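Local coordinates for protein CAIP (Helicobacter cinaedi, PDB 5LBH) that probably takes up and stores iron as a Dps-like mini-ferritin, and acts as an antigen promoting macrophage differentiation into foam cells in atherosclerotic inflammation, at residues 3-11 / 113-122; 103-111 / 123-133. One frame throughout, in Å; residues are numbered along the deposited sequence.

Contact 1 (3-11 / 113-122); sequences KVVELLKQI and QADSQGDKVS
The side-chain amide of Gln-117 lies flat against Val-4, whose CG2 sits over one face, nearly equidistant from OE1, CD and NE2, with Val-4 CG2 to Gln-117 OE1 at 3.6 Å. Lys-3 NZ lies beside the OE1 and NE2 end of the amide, not over the face Val-4 meets; the side chains cross at about a right angle, and Lys-3 NZ stays 3.7 Å from Gln-117 OE1, without a bond. The second flat group, the carboxylate of Asp-119, receives the other branch of Val-4: CG1 reaches Asp-119 OD1 at 3.7 Å, tilted out of the carboxylate plane. Ser-122 OG and N rise on that same side, OG donating to Asp-119 OD1 and N to Asp-119 OD2 in the N-cap bond that starts helix 120-144; the latter is nearly straight, 168° at the hydrogen.

Val-4 thus straddles the turn between two helices. With CG1 anti to its own N (chi1 163°), Val-4 CG2 is left beside that N and lies against Ala-114, 3.5 Å from Ala-114 CA and 3.8 Å from its CB, a closeness consistent with so small a side chain. Valine offers one methyl for each side of the turn. Leu-7 CD1 rests on the aliphatic CG of Gln-113 at 4.0 Å, while the Gln-113 amide turns to Glu-109. Gly-118, at positive phi, is the C-prime residue of the Schellman motif that ends helix 89-116.

Arg-58 salt-bridges Asp-119 OD2 and donates to Ser-122 OG, tying helix 34-61, the fourth of the bundle, to the cap. The chemistry implies a division of labour: packing, chiefly of Val-4, holds the contact, whereas Asp-119 and Ser-122 are held by each other and by Arg-58, and the arginine and cap would probably stabilise the carboxylate as an anion.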
loop_
_atom_site.group_PDB
_atom_site.type_symbol
_atom_site.label_atom_id
_atom_site.label_comp_id
_atom_site.label_asym_id
_atom_site.label_seq_id
_atom_site.Cartn_x
_atom_site.Cartn_y
_atom_site.Cartn_z
ATOM N N LYS A 3 -6.870 -45.391 5.374
ATOM C CA LYS A 3 -7.878 -44.360 5.117
ATOM C C LYS A 3 -7.389 -42.892 5.201
ATOM O O LYS A 3 -6.680 -42.468 6.127
ATOM C CB LYS A 3 -9.055 -44.564 6.063
ATOM C CG LYS A 3 -10.127 -43.532 5.940
ATOM C CD LYS A 3 -10.762 -43.649 4.601
ATOM C CE LYS A 3 -11.534 -42.404 4.322
ATOM N NZ LYS A 3 -11.305 -41.996 2.931
ATOM N N VAL A 4 -7.820 -42.125 4.197
ATOM C CA VAL A 4 -7.453 -40.720 4.098
ATOM C C VAL A 4 -8.056 -39.916 5.240
ATOM O O VAL A 4 -7.358 -39.143 5.910
ATOM C CB VAL A 4 -7.889 -40.179 2.726
ATOM C CG1 VAL A 4 -7.914 -38.663 2.718
ATOM C CG2 VAL A 4 -6.981 -40.754 1.642
ATOM N N VAL A 5 -9.350 -40.110 5.501
ATOM C CA VAL A 5 -10.010 -39.344 6.552
ATOM C C VAL A 5 -9.390 -39.663 7.912
ATOM O O VAL A 5 -9.178 -38.764 8.734
ATOM C CB VAL A 5 -11.525 -39.606 6.542
ATOM C CG1 VAL A 5 -12.181 -38.991 7.770
ATOM C CG2 VAL A 5 -12.129 -39.038 5.298
ATOM N N GLU A 6 -9.065 -40.937 8.157
ATOM C CA GLU A 6 -8.496 -41.309 9.448
ATOM C C GLU A 6 -7.147 -40.637 9.666
ATOM O O GLU A 6 -6.839 -40.192 10.773
ATOM C CB GLU A 6 -8.379 -42.832 9.553
ATOM C CG GLU A 6 -9.738 -43.566 9.508
ATOM C CD GLU A 6 -9.636 -45.078 9.182
ATOM O OE1 GLU A 6 -10.696 -45.736 9.014
ATOM O OE2 GLU A 6 -8.504 -45.609 9.069
ATOM N N LEU A 7 -6.329 -40.544 8.623
ATOM C CA LEU A 7 -5.042 -39.866 8.771
ATOM C C LEU A 7 -5.231 -38.365 8.958
ATOM O O LEU A 7 -4.508 -37.739 9.742
ATOM C CB LEU A 7 -4.141 -40.176 7.574
ATOM C CG LEU A 7 -3.290 -41.442 7.709
ATOM C CD1 LEU A 7 -2.659 -41.815 6.389
ATOM C CD2 LEU A 7 -2.185 -41.207 8.738
ATOM N N LEU A 8 -6.190 -37.773 8.240
ATOM C CA LEU A 8 -6.478 -36.353 8.392
ATOM C C LEU A 8 -6.900 -35.990 9.819
ATOM O O LEU A 8 -6.440 -34.975 10.355
ATOM C CB LEU A 8 -7.554 -35.929 7.397
ATOM C CG LEU A 8 -7.217 -35.786 5.913
ATOM C CD1 LEU A 8 -8.525 -35.623 5.134
ATOM C CD2 LEU A 8 -6.241 -34.639 5.618
ATOM N N LYS A 9 -7.797 -36.775 10.449
ATOM C CA LYS A 9 -8.212 -36.394 11.806
ATOM C C LYS A 9 -7.118 -36.665 12.820
ATOM O O LYS A 9 -7.052 -35.993 13.854
ATOM C CB LYS A 9 -9.511 -37.057 12.265
ATOM C CG LYS A 9 -10.467 -37.501 11.230
ATOM C CD LYS A 9 -11.828 -37.743 11.854
ATOM C CE LYS A 9 -11.698 -38.501 13.162
ATOM N NZ LYS A 9 -13.009 -38.550 13.880
ATOM N N GLN A 10 -6.255 -37.638 12.549
ATOM C CA GLN A 10 -5.084 -37.813 13.396
ATOM C C GLN A 10 -4.187 -36.573 13.319
ATOM O O GLN A 10 -3.764 -36.028 14.349
ATOM C CB GLN A 10 -4.346 -39.094 12.987
ATOM C CG GLN A 10 -3.101 -39.384 13.808
ATOM C CD GLN A 10 -3.428 -39.749 15.239
ATOM O OE1 GLN A 10 -4.332 -40.539 15.499
ATOM N NE2 GLN A 10 -2.720 -39.154 16.171
ATOM N N ILE A 11 -3.926 -36.083 12.101
ATOM C CA ILE A 11 -3.188 -34.827 11.940
ATOM C C ILE A 11 -3.888 -33.695 12.700
ATOM O O ILE A 11 -3.245 -32.866 13.353
ATOM C CB ILE A 11 -3.055 -34.485 10.442
ATOM C CG1 ILE A 11 -2.282 -35.580 9.681
ATOM C CG2 ILE A 11 -2.410 -33.120 10.274
ATOM C CD1 ILE A 11 -1.582 -35.137 8.482
ATOM N N GLN A 113 -1.403 -42.811 0.850
ATOM C CA GLN A 113 -2.736 -43.394 0.921
ATOM C C GLN A 113 -3.688 -42.662 -0.009
ATOM O O GLN A 113 -4.482 -43.291 -0.718
ATOM C CB GLN A 113 -3.270 -43.326 2.351
ATOM C CG GLN A 113 -2.656 -44.334 3.301
ATOM C CD GLN A 113 -3.056 -45.766 2.990
ATOM O OE1 GLN A 113 -4.049 -46.018 2.291
ATOM N NE2 GLN A 113 -2.271 -46.716 3.497
ATOM N N ALA A 114 -3.602 -41.330 -0.040
ATOM C CA ALA A 114 -4.497 -40.550 -0.883
ATOM C C ALA A 114 -4.243 -40.824 -2.366
ATOM O O ALA A 114 -5.195 -40.900 -3.159
ATOM C CB ALA A 114 -4.373 -39.059 -0.545
ATOM N N ASP A 115 -2.973 -40.972 -2.765
ATOM C CA ASP A 115 -2.695 -41.291 -4.165
ATOM C C ASP A 115 -3.246 -42.671 -4.523
ATOM O O ASP A 115 -3.799 -42.855 -5.612
ATOM C CB ASP A 115 -1.185 -41.218 -4.445
ATOM C CG ASP A 115 -0.687 -39.787 -4.791
ATOM O OD1 ASP A 115 -1.435 -39.001 -5.419
ATOM O OD2 ASP A 115 0.473 -39.441 -4.450
ATOM N N SER A 116 -3.198 -43.627 -3.582
ATOM C CA SER A 116 -3.789 -44.950 -3.805
ATOM C C SER A 116 -5.281 -44.879 -4.082
ATOM O O SER A 116 -5.824 -45.755 -4.755
ATOM C CB SER A 116 -3.578 -45.848 -2.589
ATOM O OG SER A 116 -2.228 -46.196 -2.442
ATOM N N GLN A 117 -5.977 -43.897 -3.528
ATOM C CA GLN A 117 -7.405 -43.756 -3.764
ATOM C C GLN A 117 -7.718 -42.784 -4.892
ATOM O O GLN A 117 -8.888 -42.453 -5.101
ATOM C CB GLN A 117 -8.117 -43.291 -2.489
ATOM C CG GLN A 117 -8.008 -44.209 -1.295
ATOM C CD GLN A 117 -8.679 -43.597 -0.074
ATOM O OE1 GLN A 117 -9.406 -42.598 -0.197
ATOM N NE2 GLN A 117 -8.445 -44.186 1.114
ATOM N N GLY A 118 -6.715 -42.310 -5.619
ATOM C CA GLY A 118 -7.042 -41.316 -6.614
ATOM C C GLY A 118 -7.438 -39.976 -6.041
ATOM O O GLY A 118 -7.990 -39.146 -6.766
ATOM N N ASP A 119 -7.194 -39.755 -4.747
ATOM C CA ASP A 119 -7.471 -38.477 -4.095
ATOM C C ASP A 119 -6.227 -37.601 -4.221
ATOM O O ASP A 119 -5.462 -37.405 -3.273
ATOM C CB ASP A 119 -7.860 -38.709 -2.639
ATOM C CG ASP A 119 -8.285 -37.450 -1.944
ATOM O OD1 ASP A 119 -8.686 -37.530 -0.769
ATOM O OD2 ASP A 119 -8.195 -36.369 -2.542
ATOM N N LYS A 120 -6.055 -37.028 -5.412
ATOM C CA LYS A 120 -4.845 -36.262 -5.690
ATOM C C LYS A 120 -4.838 -34.895 -5.024
ATOM O O LYS A 120 -3.755 -34.365 -4.766
ATOM C CB LYS A 120 -4.620 -36.157 -7.209
ATOM C CG LYS A 120 -4.467 -37.541 -7.840
ATOM C CD LYS A 120 -4.221 -37.542 -9.340
ATOM C CE LYS A 120 -5.488 -37.877 -10.113
ATOM N NZ LYS A 120 -5.141 -38.433 -11.458
ATOM N N VAL A 121 -6.015 -34.335 -4.723
ATOM C CA VAL A 121 -6.102 -33.055 -4.017
ATOM C C VAL A 121 -5.533 -33.170 -2.603
ATOM O O VAL A 121 -4.753 -32.320 -2.168
ATOM C CB VAL A 121 -7.558 -32.556 -3.981
ATOM C CG1 VAL A 121 -7.627 -31.247 -3.236
ATOM C CG2 VAL A 121 -8.106 -32.367 -5.392
ATOM N N SER A 122 -5.958 -34.191 -1.846
ATOM C CA SER A 122 -5.406 -34.408 -0.513
ATOM C C SER A 122 -3.908 -34.708 -0.583
ATOM O O SER A 122 -3.124 -34.223 0.246
ATOM C CB SER A 122 -6.130 -35.563 0.176
ATOM O OG SER A 122 -7.461 -35.253 0.491
#

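Contact 2 (103-111 / 123-133); sequences FLKLFTELS and AAYADDKVGEL
Phe-107 is a knob in a hole formed by Tyr-125, Ala-126, Lys-129 and Leu-133, where the last two long helices of the ferritin-like four-helix bundle run antiparallel. The short segments are inclined at 152°, with their axes 8.3 Å apart.

The aromatic part of the contact is a CH-pi interaction: Lys-129 CB stands over the centre of the Phe-107 ring, 3.7 Å from the centroid. Lys-129 CG lies over the rim of one face of the Tyr-125 ring, and the bend at chi2 (-62°) then redirects the rest of the chain, whose NZ ends in a salt bridge with Glu-132. Lysine suits this position, with greasy methylenes for the rings and a charge for the surface.

Apolar packing fills the remainder. Leu-104 CD1 meets Val-130 CG1 at 3.7 Å, Leu-133 CD1 lies against Phe-107 CD2, and Ala-126 is small enough for its CB to rest against both Phe-107 O and Leu-110 CD2.

Among polar links, Ser-111 OG donates to Asp-127 OD2, at a modelled length too short to be trusted, and also bonds Lys-120 NZ of a neighbouring subunit. Within its own helix, Thr-108 OG1 donates to Leu-104 O at 2.6 Å, from above the carbonyl plane.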
loop_
_atom_site.group_PDB
_atom_site.type_symbol
_atom_site.label_atom_id
_atom_site.label_comp_id
_atom_site.label_asym_id
_atom_site.label_seq_id
_atom_site.Cartn_x
_atom_site.Cartn_y
_atom_site.Cartn_z
ATOM N N PHE A 103 5.325 -35.366 12.362
ATOM C CA PHE A 103 4.411 -34.835 11.354
ATOM C C PHE A 103 4.863 -35.210 9.948
ATOM O O PHE A 103 4.027 -35.461 9.073
ATOM C CB PHE A 103 4.282 -33.316 11.496
ATOM C CG PHE A 103 3.316 -32.871 12.577
ATOM C CD1 PHE A 103 1.943 -33.003 12.413
ATOM C CD2 PHE A 103 3.787 -32.301 13.760
ATOM C CE1 PHE A 103 1.047 -32.553 13.405
ATOM C CE2 PHE A 103 2.917 -31.864 14.748
ATOM C CZ PHE A 103 1.546 -32.000 14.578
ATOM N N LEU A 104 6.173 -35.274 9.707
ATOM C CA LEU A 104 6.636 -35.668 8.379
ATOM C C LEU A 104 6.147 -37.073 8.019
ATOM O O LEU A 104 5.584 -37.281 6.935
ATOM C CB LEU A 104 8.157 -35.567 8.293
ATOM C CG LEU A 104 8.797 -36.107 7.018
ATOM C CD1 LEU A 104 8.508 -35.227 5.804
ATOM C CD2 LEU A 104 10.287 -36.207 7.227
ATOM N N LYS A 105 6.317 -38.049 8.934
ATOM C CA LYS A 105 5.781 -39.395 8.699
ATOM C C LYS A 105 4.286 -39.349 8.414
ATOM O O LYS A 105 3.808 -39.939 7.440
ATOM C CB LYS A 105 6.044 -40.308 9.894
ATOM C CG LYS A 105 7.424 -40.926 9.979
ATOM C CD LYS A 105 7.436 -42.015 11.052
ATOM C CE LYS A 105 7.284 -41.449 12.477
ATOM N NZ LYS A 105 8.584 -40.985 13.060
ATOM N N LEU A 106 3.542 -38.608 9.237
ATOM C CA LEU A 106 2.090 -38.534 9.107
ATOM C C LEU A 106 1.672 -37.993 7.737
ATOM O O LEU A 106 0.834 -38.591 7.049
ATOM C CB LEU A 106 1.550 -37.647 10.217
ATOM C CG LEU A 106 0.336 -38.079 11.004
ATOM C CD1 LEU A 106 0.545 -39.522 11.425
ATOM C CD2 LEU A 106 0.188 -37.153 12.210
ATOM N N PHE A 107 2.286 -36.890 7.298
ATOM C CA PHE A 107 1.917 -36.324 6.006
ATOM C C PHE A 107 2.397 -37.193 4.857
ATOM O O PHE A 107 1.713 -37.286 3.826
ATOM C CB PHE A 107 2.477 -34.915 5.858
ATOM C CG PHE A 107 1.639 -33.882 6.516
ATOM C CD1 PHE A 107 0.408 -33.516 5.967
ATOM C CD2 PHE A 107 2.051 -33.292 7.703
ATOM C CE1 PHE A 107 -0.377 -32.554 6.574
ATOM C CE2 PHE A 107 1.263 -32.332 8.316
ATOM C CZ PHE A 107 0.050 -31.966 7.750
ATOM N N THR A 108 3.540 -37.855 5.022
ATOM C CA THR A 108 3.998 -38.783 3.996
ATOM C C THR A 108 3.010 -39.924 3.809
ATOM O O THR A 108 2.635 -40.253 2.681
ATOM C CB THR A 108 5.379 -39.325 4.354
ATOM O OG1 THR A 108 6.271 -38.227 4.586
ATOM C CG2 THR A 108 5.903 -40.228 3.259
ATOM N N GLU A 109 2.561 -40.530 4.904
ATOM C CA GLU A 109 1.644 -41.644 4.749
ATOM C C GLU A 109 0.293 -41.174 4.218
ATOM O O GLU A 109 -0.337 -41.877 3.426
ATOM C CB GLU A 109 1.520 -42.404 6.068
ATOM C CG GLU A 109 0.653 -43.663 5.961
ATOM C CD GLU A 109 1.128 -44.646 4.851
ATOM O OE1 GLU A 109 2.352 -44.675 4.548
ATOM O OE2 GLU A 109 0.263 -45.370 4.292
ATOM N N LEU A 110 -0.137 -39.967 4.587
ATOM C CA LEU A 110 -1.340 -39.390 3.992
ATOM C C LEU A 110 -1.215 -39.264 2.479
ATOM O O LEU A 110 -2.167 -39.550 1.744
ATOM C CB LEU A 110 -1.624 -38.019 4.609
ATOM C CG LEU A 110 -2.740 -37.162 3.993
ATOM C CD1 LEU A 110 -4.083 -37.853 4.044
ATOM C CD2 LEU A 110 -2.816 -35.792 4.654
ATOM N N SER A 111 -0.062 -38.812 1.994
ATOM C CA SER A 111 0.112 -38.655 0.550
ATOM C C SER A 111 0.051 -40.010 -0.168
ATOM O O SER A 111 -0.615 -40.153 -1.202
ATOM C CB SER A 111 1.428 -37.923 0.269
ATOM O OG SER A 111 1.590 -37.690 -1.114
ATOM N N ALA A 123 -3.489 -35.479 -1.590
ATOM C CA ALA A 123 -2.073 -35.801 -1.731
ATOM C C ALA A 123 -1.242 -34.559 -2.057
ATOM O O ALA A 123 -0.121 -34.413 -1.551
ATOM C CB ALA A 123 -1.883 -36.891 -2.784
ATOM N N ALA A 124 -1.765 -33.658 -2.903
ATOM C CA ALA A 124 -1.034 -32.433 -3.232
ATOM C C ALA A 124 -0.846 -31.553 -1.999
ATOM O O ALA A 124 0.253 -31.039 -1.748
ATOM C CB ALA A 124 -1.773 -31.658 -4.315
ATOM N N TYR A 125 -1.919 -31.381 -1.215
ATOM C CA TYR A 125 -1.827 -30.681 0.059
ATOM C C TYR A 125 -0.830 -31.359 0.997
ATOM O O TYR A 125 -0.015 -30.686 1.638
ATOM C CB TYR A 125 -3.208 -30.598 0.718
ATOM C CG TYR A 125 -3.130 -30.025 2.107
ATOM C CD1 TYR A 125 -3.029 -28.657 2.301
ATOM C CD2 TYR A 125 -3.127 -30.848 3.225
ATOM C CE1 TYR A 125 -2.930 -28.108 3.567
ATOM C CE2 TYR A 125 -3.034 -30.308 4.508
ATOM C CZ TYR A 125 -2.932 -28.930 4.667
ATOM O OH TYR A 125 -2.833 -28.360 5.922
ATOM N N ALA A 126 -0.877 -32.691 1.102
ATOM C CA ALA A 126 0.076 -33.351 1.990
ATOM C C ALA A 126 1.506 -33.186 1.479
ATOM O O ALA A 126 2.424 -32.927 2.267
ATOM C CB ALA A 126 -0.279 -34.827 2.161
ATOM N N ASP A 127 1.716 -33.303 0.163
ATOM C CA ASP A 127 3.066 -33.140 -0.367
ATOM C C ASP A 127 3.587 -31.735 -0.127
ATOM O O ASP A 127 4.782 -31.553 0.137
ATOM C CB ASP A 127 3.111 -33.470 -1.854
ATOM C CG ASP A 127 2.849 -34.945 -2.137
ATOM O OD1 ASP A 127 2.339 -35.268 -3.243
ATOM O OD2 ASP A 127 3.183 -35.779 -1.263
ATOM N N ASP A 128 2.708 -30.733 -0.161
ATOM C CA ASP A 128 3.158 -29.383 0.154
ATOM C C ASP A 128 3.630 -29.308 1.605
ATOM O O ASP A 128 4.690 -28.736 1.888
ATOM C CB ASP A 128 2.040 -28.373 -0.138
ATOM C CG ASP A 128 2.432 -26.933 0.196
ATOM O OD1 ASP A 128 1.678 -26.252 0.935
ATOM O OD2 ASP A 128 3.478 -26.453 -0.308
ATOM N N LYS A 129 2.891 -29.934 2.536
ATOM C CA LYS A 129 3.345 -29.944 3.925
ATOM C C LYS A 129 4.580 -30.820 4.116
ATOM O O LYS A 129 5.438 -30.494 4.946
ATOM C CB LYS A 129 2.228 -30.377 4.877
ATOM C CG LYS A 129 0.988 -29.525 4.724
ATOM C CD LYS A 129 1.278 -28.083 5.067
ATOM C CE LYS A 129 0.373 -27.181 4.269
ATOM N NZ LYS A 129 0.594 -25.749 4.589
ATOM N N VAL A 130 4.713 -31.906 3.352
ATOM C CA VAL A 130 5.932 -32.709 3.434
ATOM C C VAL A 130 7.149 -31.859 3.064
ATOM O O VAL A 130 8.187 -31.918 3.737
ATOM C CB VAL A 130 5.815 -33.966 2.541
ATOM C CG1 VAL A 130 7.164 -34.650 2.377
ATOM C CG2 VAL A 130 4.816 -34.955 3.121
ATOM N N GLY A 131 7.043 -31.065 1.986
ATOM C CA GLY A 131 8.149 -30.200 1.582
ATOM C C GLY A 131 8.449 -29.089 2.577
ATOM O O GLY A 131 9.616 -28.780 2.844
ATOM N N GLU A 132 7.405 -28.455 3.128
ATOM C CA GLU A 132 7.646 -27.424 4.128
ATOM C C GLU A 132 8.338 -28.021 5.351
ATOM O O GLU A 132 9.301 -27.439 5.863
ATOM C CB GLU A 132 6.339 -26.742 4.547
ATOM C CG GLU A 132 5.680 -25.865 3.505
ATOM C CD GLU A 132 4.213 -25.570 3.803
ATOM O OE1 GLU A 132 3.746 -25.884 4.917
ATOM O OE2 GLU A 132 3.525 -24.996 2.927
ATOM N N LEU A 133 7.922 -29.232 5.776
ATOM C CA LEU A 133 8.558 -29.869 6.926
ATOM C C LEU A 133 9.998 -30.277 6.618
ATOM O O LEU A 133 10.901 -30.019 7.427
ATOM C CB LEU A 133 7.737 -31.086 7.380
ATOM C CG LEU A 133 6.391 -30.748 8.038
ATOM C CD1 LEU A 133 5.415 -31.891 8.038
ATOM C CD2 LEU A 133 6.652 -30.301 9.463
#

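In the fold
Contacts 1 and 2 share helices 89-116 and 120-144 and have centres about 10 Å apart. They join partly through the N-terminal helix: Ile-11 CD1 meets Phe-107 CE1 at 3.4 Å, and Leu-7 CD1 comes within 3.6 Å of Leu-110 N. Contact 1 thus covers the end of the bundle where the last two helices turn, and contact 2 continues inward. Both also approach helix 34-61, which carries the iron ligands Asp-53 and Glu-57. Arg-58, used in contact 1, is the next residue after Glu-57, while Tyr-125 of contact 2 packs on Asp-54, its side chain about 11 Å from a bound iron. Lys-120 bridges to Asp-115 of another subunit in the twelve-chain assembly.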